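Local coordinates for Epf (Streptococcus pyogenes, PDB 4ES8), which serves as a cell-surface adhesin, attaching to cells through an N-terminal domain that contains a carbohydrate-binding module and a fibronectin-like domain, at residues I109-Y114 / S177-K182; I211-N216 / I295-S300; D75-I80 / R88-T93. All coordinates share one frame; numbering follows the deposited sequence. Where two conformers were deposited one is given.

In the fold
Contacts 1 and 2 sit near the middle of the chain, their centres about 11 Å apart. Contact 1 pairs strands 113-123 and 172-180 of one antiparallel sheet, finished by a turn, a buried threonine and a partly exposed salt bridge; contact 2 starts from 202-213, which neighbours 113-123 in it, and His-112 of contact 1 hydrogen-bonds Asp-213 of contact 2. Contact 2 has no strand pairing: it joins the end of this sheet to the four-stranded sheet's domain through short polar side chains, mostly buried. Contact 3 lies about 34 Å from contact 1, centre to centre, at a hairpin of the same sheet, with buried residues on one face and charged groups round an acetate on the other.

Contact 1. Residues I109-Y114 / S177-K182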
loop_
_atom_site.group_PDB
_atom_site.type_symbol
_atom_site.label_atom_id
_atom_site.label_comp_id
_atom_site.label_asym_id
_atom_site.label_seq_id
_atom_site.Cartn_x
_atom_site.Cartn_y
_atom_site.Cartn_z
ATOM N N ILE A 109 4.694 1.717 4.361
ATOM C CA ILE A 109 5.507 1.063 5.386
ATOM C C ILE A 109 5.775 -0.363 4.949
ATOM O O ILE A 109 4.878 -1.043 4.450
ATOM C CB ILE A 109 4.798 1.119 6.767
ATOM C CG1 ILE A 109 4.710 2.589 7.236
ATOM C CG2 ILE A 109 5.542 0.262 7.828
ATOM C CD1 ILE A 109 3.731 2.798 8.412
ATOM N N LYS A 110 7.016 -0.831 5.167
ATOM C CA LYS A 110 7.388 -2.209 4.828
ATOM C C LYS A 110 6.556 -3.187 5.651
ATOM O O LYS A 110 6.388 -2.991 6.861
ATOM C CB LYS A 110 8.878 -2.424 5.142
ATOM C CG LYS A 110 9.394 -3.822 4.748
ATOM C CD LYS A 110 10.898 -4.005 4.998
ATOM C CE LYS A 110 11.243 -4.152 6.469
ATOM N NZ LYS A 110 12.686 -4.492 6.670
ATOM N N ASP A 111 6.034 -4.234 4.990
ATOM C CA ASP A 111 5.330 -5.332 5.635
ATOM C C ASP A 111 3.973 -4.914 6.242
ATOM O O ASP A 111 3.480 -5.564 7.150
ATOM C CB ASP A 111 6.231 -6.005 6.694
ATOM C CG ASP A 111 5.830 -7.396 7.121
ATOM O OD1 ASP A 111 5.429 -8.196 6.247
ATOM O OD2 ASP A 111 5.983 -7.707 8.318
ATOM N N HIS A 112 3.357 -3.849 5.704
ATOM C CA HIS A 112 2.003 -3.455 6.069
ATOM C C HIS A 112 1.076 -3.950 4.951
ATOM O O HIS A 112 1.548 -4.237 3.838
ATOM C CB HIS A 112 1.920 -1.930 6.240
ATOM C CG HIS A 112 2.142 -1.439 7.646
ATOM N ND1 HIS A 112 1.435 -0.350 8.137
ATOM C CD2 HIS A 112 2.997 -1.876 8.606
ATOM C CE1 HIS A 112 1.883 -0.143 9.368
ATOM N NE2 HIS A 112 2.845 -1.026 9.693
ATOM N N ASP A 113 -0.219 -4.061 5.253
ATOM C CA ASP A 113 -1.249 -4.502 4.321
ATOM C C ASP A 113 -2.028 -3.301 3.827
ATOM O O ASP A 113 -2.365 -2.413 4.636
ATOM C CB ASP A 113 -2.180 -5.498 5.014
ATOM C CG ASP A 113 -1.487 -6.797 5.368
ATOM O OD1 ASP A 113 -0.744 -7.305 4.538
ATOM O OD2 ASP A 113 -1.644 -7.261 6.501
ATOM N N TYR A 114 -2.321 -3.268 2.506
ATOM C CA TYR A 114 -3.024 -2.140 1.908
ATOM C C TYR A 114 -4.201 -2.608 1.080
ATOM O O TYR A 114 -4.223 -3.756 0.602
ATOM C CB TYR A 114 -2.066 -1.302 1.047
ATOM C CG TYR A 114 -0.997 -0.636 1.889
ATOM C CD1 TYR A 114 -1.236 0.590 2.507
ATOM C CD2 TYR A 114 0.222 -1.270 2.141
ATOM C CE1 TYR A 114 -0.277 1.186 3.331
ATOM C CE2 TYR A 114 1.186 -0.687 2.969
ATOM C CZ TYR A 114 0.929 0.535 3.565
ATOM O OH TYR A 114 1.887 1.099 4.380
ATOM N N SER A 177 -5.971 -6.030 -2.782
ATOM C CA SER A 177 -5.250 -5.966 -1.516
ATOM C C SER A 177 -3.864 -6.570 -1.721
ATOM O O SER A 177 -3.684 -7.405 -2.610
ATOM C CB SER A 177 -6.011 -6.685 -0.407
ATOM O OG SER A 177 -6.248 -8.050 -0.704
ATOM N N PHE A 178 -2.882 -6.111 -0.935
ATOM C CA PHE A 178 -1.527 -6.626 -1.048
ATOM C C PHE A 178 -0.759 -6.268 0.197
ATOM O O PHE A 178 -1.164 -5.380 0.953
ATOM C CB PHE A 178 -0.791 -6.093 -2.296
ATOM C CG PHE A 178 -0.500 -4.615 -2.257
ATOM C CD1 PHE A 178 -1.496 -3.683 -2.544
ATOM C CD2 PHE A 178 0.764 -4.147 -1.913
ATOM C CE1 PHE A 178 -1.228 -2.309 -2.485
ATOM C CE2 PHE A 178 1.032 -2.773 -1.866
ATOM C CZ PHE A 178 0.034 -1.866 -2.158
ATOM N N ARG A 179 0.377 -6.928 0.368
ATOM C CA ARG A 179 1.315 -6.628 1.456
ATOM C C ARG A 179 2.607 -6.095 0.853
ATOM O O ARG A 179 3.115 -6.668 -0.123
ATOM C CB ARG A 179 1.603 -7.908 2.278
ATOM C CG ARG A 179 2.618 -7.711 3.392
ATOM C CD ARG A 179 2.652 -8.921 4.333
ATOM N NE ARG A 179 1.485 -8.870 5.220
ATOM C CZ ARG A 179 1.201 -9.766 6.161
ATOM N NH1 ARG A 179 1.987 -10.822 6.346
ATOM N NH2 ARG A 179 0.131 -9.609 6.929
ATOM N N THR A 180 3.173 -5.012 1.423
ATOM C CA THR A 180 4.437 -4.505 0.876
ATOM C C THR A 180 5.669 -5.328 1.304
ATOM O O THR A 180 5.741 -5.840 2.440
ATOM C CB THR A 180 4.660 -3.092 1.351
ATOM O OG1 THR A 180 4.578 -3.076 2.796
ATOM C CG2 THR A 180 3.672 -2.113 0.723
ATOM N N LEU A 181 6.656 -5.393 0.402
ATOM C CA LEU A 181 7.949 -6.044 0.673
ATOM C C LEU A 181 9.025 -4.999 0.978
ATOM O O LEU A 181 10.124 -5.351 1.442
ATOM C CB LEU A 181 8.378 -6.929 -0.526
ATOM C CG LEU A 181 7.450 -8.119 -0.787
ATOM C CD1 LEU A 181 7.843 -8.870 -2.037
ATOM C CD2 LEU A 181 7.344 -9.078 0.437
ATOM N N LYS A 182 8.748 -3.724 0.654
ATOM C CA LYS A 182 9.673 -2.610 0.850
ATOM C C LYS A 182 8.976 -1.423 1.491
ATOM O O LYS A 182 7.752 -1.361 1.475
ATOM C CB LYS A 182 10.221 -2.126 -0.522
ATOM C CG LYS A 182 10.956 -3.167 -1.367
ATOM C CD LYS A 182 11.459 -2.553 -2.668
ATOM C CE LYS A 182 12.355 -3.504 -3.431
ATOM N NZ LYS A 182 13.145 -2.795 -4.470
HETATM O O HOH W 1 6.346 -8.236 3.759
#
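Arg-179 and Asp-113 face each other as a non-hydrogen-bonded pair where strand 172-180 ends beside the start of strand 113-123, in the antiparallel sheet that also holds 202-213. The arginine can be followed outward. Its CB lies 3.3 Å from Asp-113 OD1, and CG lies close to both that oxygen and the carbonyl O of His-112. CD then touches Asp-111 OD1 at 3.4 Å, before the chain bends at chi3 (-77°) and turns the guanidinium side-on to Asp-113. The result is a two-nitrogen salt bridge, NE to OD1 and NH2 to OD2, with the two planes only 22° apart and NE somewhat out of the carboxylate plane. The NH2 bond, 3.0 Å to Asp-113 OD2, is almost straight and uses the syn lone pair. NH1 goes on to the carbonyl of Asp-240, while Asp-111 stands beside the arginine with its carboxylate well out of the guanidinium plane, adding charge attraction at most.

On the face with Tyr-114 and Phe-178 the contact is apolar: Tyr-114 CB makes an off-centre CH-pi contact with the Phe-178 ring, and Tyr-114 CE2 meets Thr-180 CG2 at 3.6 Å. Backbone bonds run both ways between Tyr-114 and Phe-178.

Beyond the pairing, a type II turn from Ile-109 to His-112 closes over Thr-180. With chi1 at 54°, the hydroxyl is held under the turn, where OG1 donates to Ile-109 O at 2.6 Å and accepts a bond from His-112 N and a weak one from Asp-111 N. One hydroxyl thus satisfies both ends of the turn. On the side away from that hydroxyl, Asp-111 OD2 accepts from the backbone N of Thr-243 and of Asn-244, in the loop before strand 248-253. A water donates to both Thr-180 O and Asp-111 OD1, 2.7 Å from the latter.

Contact 2. Residues I211-N216 / I295-S300; sequences IIDVTN and IKQKQS
Ser-300 and Thr-215 meet where the end of strand 202-213, from the large antiparallel sheet, passes the turn that follows strand 290-297 of the four-stranded sheet. The contact is a seam between two beta domains, made by side chains from loops and strand ends. Ser-300 turns its hydroxyl onto the threonine backbone: OG donates to Thr-215 O at 2.7 Å, in the carbonyl plane, while its CB packs against Asp-213 O.

Asp-213 and Gln-299 lie across one another, carboxylate and amide planes 44° apart. The touching atoms are OD2 of the aspartate and CB of the glutamine, 3.3 Å apart, while the amide end leads away from Asp-213. Chi1 of -169° swings the carboxylate beside its own carbonyl carbon, where OD1 takes the backbone N of Thr-215 in an Asx turn and also the Thr-215 hydroxyl, at 2.6 Å. Two donors therefore fix this oxygen, while OD2 is bonded by ND1 of His-112.

Gln-297 meets Thr-215 at an angle through its aliphatic part, CG lying 4.0 Å from Thr-215 CG2. Its chain folds back at chi2 (-54°), bringing the amide back against the backbone that follows it: OE1 receives Ser-300 N in the carbonyl plane and Gln-299 N from above that plane. NE2 donates to Gln-299 OE1, tying the glutamines together, and to Asp-248 OD1; with both ends bonded, the Gln-297 amide has its rotation fixed. A water completes the seam, donating to Asp-213 O and to Ser-300 O, each at 2.8 Å.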
loop_
_atom_site.group_PDB
_atom_site.type_symbol
_atom_site.label_atom_id
_atom_site.label_comp_id
_atom_site.label_asym_id
_atom_site.label_seq_id
_atom_site.Cartn_x
_atom_site.Cartn_y
_atom_site.Cartn_z
ATOM N N ILE A 211 -6.293 4.377 -1.785
ATOM C CA ILE A 211 -5.549 3.300 -1.131
ATOM C C ILE A 211 -5.508 3.605 0.352
ATOM O O ILE A 211 -5.225 4.742 0.734
ATOM C CB ILE A 211 -4.144 3.020 -1.715
ATOM C CG1 ILE A 211 -3.453 1.837 -0.999
ATOM C CG2 ILE A 211 -3.252 4.285 -1.723
ATOM C CD1 ILE A 211 -2.039 1.489 -1.548
ATOM N N ILE A 212 -5.737 2.598 1.194
ATOM C CA ILE A 212 -5.659 2.784 2.645
ATOM C C ILE A 212 -4.883 1.654 3.258
ATOM O O ILE A 212 -4.840 0.543 2.702
ATOM C CB ILE A 212 -7.055 2.886 3.314
ATOM C CG1 ILE A 212 -7.942 1.649 3.016
ATOM C CG2 ILE A 212 -7.743 4.205 2.887
ATOM C CD1 ILE A 212 -9.085 1.448 4.043
ATOM N N ASP A 213 -4.260 1.939 4.396
ATOM C CA ASP A 213 -3.576 0.923 5.176
ATOM C C ASP A 213 -4.644 0.102 5.909
ATOM O O ASP A 213 -5.536 0.684 6.527
ATOM C CB ASP A 213 -2.617 1.623 6.143
ATOM C CG ASP A 213 -1.650 0.686 6.839
ATOM O OD1 ASP A 213 -2.079 -0.388 7.271
ATOM O OD2 ASP A 213 -0.461 1.037 6.940
ATOM N N VAL A 214 -4.585 -1.244 5.799
ATOM C CA VAL A 214 -5.568 -2.111 6.483
ATOM C C VAL A 214 -4.849 -3.127 7.382
ATOM O O VAL A 214 -5.417 -4.167 7.740
ATOM C CB VAL A 214 -6.505 -2.818 5.478
ATOM C CG1 VAL A 214 -7.430 -1.812 4.811
ATOM C CG2 VAL A 214 -5.715 -3.624 4.445
ATOM N N THR A 215 -3.620 -2.796 7.798
ATOM C CA THR A 215 -2.829 -3.669 8.647
ATOM C C THR A 215 -3.530 -3.964 9.976
ATOM O O THR A 215 -3.959 -3.051 10.665
ATOM C CB THR A 215 -1.492 -2.993 8.924
ATOM O OG1 THR A 215 -0.865 -2.673 7.671
ATOM C CG2 THR A 215 -0.574 -3.843 9.749
ATOM N N ASN A 216 -3.557 -5.239 10.370
ATOM C CA ASN A 216 -4.071 -5.599 11.687
ATOM C C ASN A 216 -3.023 -5.306 12.731
ATOM O O ASN A 216 -1.838 -5.592 12.516
ATOM C CB ASN A 216 -4.449 -7.080 11.740
ATOM C CG ASN A 216 -5.639 -7.394 10.883
ATOM O OD1 ASN A 216 -6.657 -6.696 10.919
ATOM N ND2 ASN A 216 -5.515 -8.441 10.085
ATOM N N ILE A 295 -3.459 -2.559 21.779
ATOM C CA ILE A 295 -2.566 -2.168 20.687
ATOM C C ILE A 295 -3.390 -1.539 19.572
ATOM O O ILE A 295 -4.323 -2.164 19.052
ATOM C CB ILE A 295 -1.744 -3.384 20.192
ATOM C CG1 ILE A 295 -0.926 -4.024 21.368
ATOM C CG2 ILE A 295 -0.797 -2.992 19.043
ATOM C CD1 ILE A 295 -0.185 -5.319 21.056
ATOM N N LYS A 296 -3.018 -0.312 19.183
ATOM C CA LYS A 296 -3.715 0.389 18.109
ATOM C C LYS A 296 -2.785 0.504 16.931
ATOM O O LYS A 296 -1.667 0.975 17.102
ATOM C CB LYS A 296 -4.142 1.790 18.577
ATOM C CG LYS A 296 -4.856 2.608 17.477
ATOM C CD LYS A 296 -5.128 4.031 17.973
ATOM C CE LYS A 296 -5.815 4.890 16.947
ATOM N NZ LYS A 296 -5.608 6.336 17.237
ATOM N N GLN A 297 -3.214 0.033 15.742
ATOM C CA GLN A 297 -2.385 0.204 14.550
ATOM C C GLN A 297 -2.580 1.665 14.112
ATOM O O GLN A 297 -3.679 2.011 13.683
ATOM C CB GLN A 297 -2.793 -0.808 13.473
ATOM C CG GLN A 297 -1.601 -1.310 12.650
ATOM C CD GLN A 297 -0.826 -0.163 12.051
ATOM O OE1 GLN A 297 -1.399 0.629 11.291
ATOM N NE2 GLN A 297 0.430 0.034 12.481
ATOM N N LYS A 298 -1.555 2.525 14.261
ATOM C CA LYS A 298 -1.775 3.962 14.022
ATOM C C LYS A 298 -2.142 4.310 12.600
ATOM O O LYS A 298 -2.835 5.306 12.391
ATOM C CB LYS A 298 -0.565 4.789 14.420
ATOM C CG LYS A 298 -0.336 4.895 15.910
ATOM C CD LYS A 298 0.954 5.642 16.086
ATOM C CE LYS A 298 0.950 6.487 17.307
ATOM N NZ LYS A 298 2.193 7.300 17.354
ATOM N N GLN A 299 -1.686 3.522 11.616
ATOM C CA GLN A 299 -1.990 3.869 10.231
ATOM C C GLN A 299 -3.361 3.342 9.808
ATOM O O GLN A 299 -4.108 4.073 9.157
ATOM C CB GLN A 299 -0.904 3.359 9.271
ATOM C CG GLN A 299 0.431 4.087 9.453
ATOM C CD GLN A 299 1.202 3.682 10.682
ATOM O OE1 GLN A 299 1.287 2.509 11.045
ATOM N NE2 GLN A 299 1.825 4.658 11.320
ATOM N N SER A 300 -3.682 2.067 10.119
ATOM C CA SER A 300 -4.961 1.509 9.686
ATOM C C SER A 300 -6.114 1.917 10.613
ATOM O O SER A 300 -7.280 1.762 10.244
ATOM C CB SER A 300 -4.870 -0.009 9.647
ATOM O OG SER A 300 -4.804 -0.500 10.979
HETATM O O HOH W 2 -7.961 0.425 7.833
#

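Contact 3. Residues D75-I80 / R88-T93; sequences DSYIKI and RYKTST. With ACT (acetate ion), chain E.
Oxygen OXT of the acetate is gripped by two cationic side chains of 88-93: Lys-90 NZ at 2.8 Å and Arg-88 NH1 at 3.0 Å. The ion, probably from the crystallisation liquor, lies over one face of the Tyr-77 ring, its carbon displaced toward the rim, and meets the guanidinium at its edge. Across the segments, Lys-90 CG approaches the Tyr-77 ring obliquely, 3.7 Å from CD1. Bends at chi2 and chi3 (-71° and -70°) curl the lysine back alongside the tyrosine and deliver its amine to the acetate. Both cations have protein partners as well, in salt bridges from Lys-90 to Asp-201 and from Arg-88 NE to Asp-203.

Beneath this polar face, Tyr-77 and Arg-88 form a hydrogen-bonded antiparallel pair with a bond in each direction. The pairing is extended as Lys-90 N donates to Asp-75 O at 2.9 Å. The chain then leaves in a type I turn from Lys-90 to Thr-93; Lys-90 O accepts both the N and the OG1 of Thr-93, the hydroxyl on a lone pair.

The pair belongs to the beta hairpin of strands 76-80 and 84-89, lying between 68-69 and 202-213 in the sheet that also holds 113-123. Its other face, with Ser-76 and Tyr-89, packs on strand 97-105 of the second large sheet, and Tyr-89 also reaches strand 186-194.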
loop_
_atom_site.group_PDB
_atom_site.type_symbol
_atom_site.label_atom_id
_atom_site.label_comp_id
_atom_site.label_asym_id
_atom_site.label_seq_id
_atom_site.Cartn_x
_atom_site.Cartn_y
_atom_site.Cartn_z
ATOM N N ASP A 75 -0.095 6.248 -32.334
ATOM C CA ASP A 75 -0.834 4.978 -32.309
ATOM C C ASP A 75 -1.784 4.969 -31.108
ATOM O O ASP A 75 -2.945 4.575 -31.239
ATOM C CB ASP A 75 0.105 3.756 -32.279
ATOM C CG ASP A 75 1.291 3.833 -31.331
ATOM O OD1 ASP A 75 1.410 4.852 -30.594
ATOM O OD2 ASP A 75 2.100 2.878 -31.317
ATOM N N SER A 76 -1.319 5.468 -29.961
ATOM C CA SER A 76 -2.145 5.587 -28.778
ATOM C C SER A 76 -2.203 7.042 -28.364
ATOM O O SER A 76 -1.281 7.822 -28.667
ATOM C CB SER A 76 -1.608 4.712 -27.639
ATOM O OG SER A 76 -0.206 4.905 -27.462
ATOM N N TYR A 77 -3.319 7.431 -27.743
ATOM C CA TYR A 77 -3.489 8.720 -27.097
ATOM C C TYR A 77 -3.796 8.435 -25.657
ATOM O O TYR A 77 -4.362 7.379 -25.350
ATOM C CB TYR A 77 -4.648 9.537 -27.736
ATOM C CG TYR A 77 -4.324 10.133 -29.091
ATOM C CD1 TYR A 77 -4.069 9.318 -30.195
ATOM C CD2 TYR A 77 -4.339 11.511 -29.285
ATOM C CE1 TYR A 77 -3.773 9.869 -31.450
ATOM C CE2 TYR A 77 -4.067 12.070 -30.536
ATOM C CZ TYR A 77 -3.785 11.247 -31.611
ATOM O OH TYR A 77 -3.485 11.815 -32.837
ATOM N N ILE A 78 -3.468 9.370 -24.771
ATOM C CA ILE A 78 -3.707 9.206 -23.332
ATOM C C ILE A 78 -4.365 10.466 -22.783
ATOM O O ILE A 78 -4.167 11.559 -23.333
ATOM C CB ILE A 78 -2.390 8.871 -22.606
ATOM C CG1 ILE A 78 -1.325 9.986 -22.799
ATOM C CG2 ILE A 78 -1.886 7.462 -23.064
ATOM C CD1 ILE A 78 -0.001 9.697 -22.022
ATOM N N LYS A 79 -5.129 10.326 -21.691
ATOM C CA LYS A 79 -5.850 11.483 -21.137
ATOM C C LYS A 79 -5.950 11.356 -19.644
ATOM O O LYS A 79 -6.267 10.271 -19.126
ATOM C CB LYS A 79 -7.261 11.597 -21.755
ATOM C CG LYS A 79 -8.096 12.783 -21.267
ATOM C CD LYS A 79 -9.442 12.918 -22.048
ATOM C CE LYS A 79 -10.392 11.738 -21.896
ATOM N NZ LYS A 79 -10.914 11.587 -20.505
ATOM N N ILE A 80 -5.659 12.458 -18.948
ATOM C CA ILE A 80 -5.729 12.455 -17.496
ATOM C C ILE A 80 -6.447 13.698 -17.015
ATOM O O ILE A 80 -6.412 14.770 -17.672
ATOM C CB ILE A 80 -4.291 12.366 -16.897
ATOM C CG1 ILE A 80 -4.285 11.891 -15.438
ATOM C CG2 ILE A 80 -3.502 13.694 -17.074
ATOM C CD1 ILE A 80 -2.832 11.518 -14.942
ATOM N N ARG A 88 -6.475 5.499 -25.414
ATOM C CA ARG A 88 -7.202 5.366 -26.672
ATOM C C ARG A 88 -6.276 4.698 -27.654
ATOM O O ARG A 88 -5.142 5.165 -27.832
ATOM C CB ARG A 88 -7.669 6.729 -27.205
ATOM C CG ARG A 88 -8.134 6.675 -28.666
ATOM C CD ARG A 88 -8.817 7.962 -29.099
ATOM N NE ARG A 88 -10.080 8.130 -28.400
ATOM C CZ ARG A 88 -10.784 9.255 -28.402
ATOM N NH1 ARG A 88 -10.393 10.293 -29.141
ATOM N NH2 ARG A 88 -11.906 9.341 -27.706
ATOM N N TYR A 89 -6.724 3.601 -28.258
ATOM C CA TYR A 89 -5.958 2.891 -29.304
ATOM C C TYR A 89 -6.528 3.278 -30.675
ATOM O O TYR A 89 -7.748 3.196 -30.890
ATOM C CB TYR A 89 -6.018 1.374 -29.109
ATOM C CG TYR A 89 -5.407 0.918 -27.811
ATOM C CD1 TYR A 89 -6.150 0.904 -26.631
ATOM C CD2 TYR A 89 -4.066 0.540 -27.745
ATOM C CE1 TYR A 89 -5.583 0.505 -25.421
ATOM C CE2 TYR A 89 -3.494 0.126 -26.547
ATOM C CZ TYR A 89 -4.257 0.108 -25.389
ATOM O OH TYR A 89 -3.692 -0.301 -24.208
ATOM N N LYS A 90 -5.668 3.765 -31.573
ATOM C CA LYS A 90 -6.091 4.199 -32.904
ATOM C C LYS A 90 -5.970 3.074 -33.908
ATOM O O LYS A 90 -5.243 2.115 -33.684
ATOM C CB LYS A 90 -5.238 5.410 -33.376
ATOM C CG LYS A 90 -5.187 6.578 -32.378
ATOM C CD LYS A 90 -6.503 7.337 -32.275
ATOM C CE LYS A 90 -6.799 8.148 -33.528
ATOM N NZ LYS A 90 -8.092 8.904 -33.408
ATOM N N THR A 91 -6.611 3.231 -35.084
ATOM C CA THR A 91 -6.541 2.216 -36.128
ATOM C C THR A 91 -5.100 2.012 -36.643
ATOM O O THR A 91 -4.821 0.953 -37.197
ATOM C CB THR A 91 -7.470 2.560 -37.318
ATOM O OG1 THR A 91 -7.043 3.784 -37.894
ATOM C CG2 THR A 91 -8.925 2.667 -36.921
ATOM N N SER A 92 -4.218 3.023 -36.498
ATOM C CA SER A 92 -2.833 2.895 -36.980
ATOM C C SER A 92 -1.961 2.050 -36.028
ATOM O O SER A 92 -0.821 1.728 -36.377
ATOM C CB SER A 92 -2.220 4.271 -37.184
ATOM O OG SER A 92 -2.237 5.013 -35.982
ATOM N N THR A 93 -2.487 1.685 -34.827
ATOM C CA THR A 93 -1.766 0.842 -33.864
ATOM C C THR A 93 -1.314 -0.452 -34.517
ATOM O O THR A 93 -2.100 -1.075 -35.231
ATOM C CB THR A 93 -2.718 0.480 -32.685
ATOM O OG1 THR A 93 -3.089 1.661 -31.978
ATOM C CG2 THR A 93 -2.094 -0.497 -31.684
HETATM C C ACT E . -7.798 11.852 -31.313
HETATM O O ACT E . -7.174 12.257 -32.317
HETATM O OXT ACT E . -8.377 10.739 -31.319
HETATM C CH3 ACT E . -7.952 12.819 -30.149
#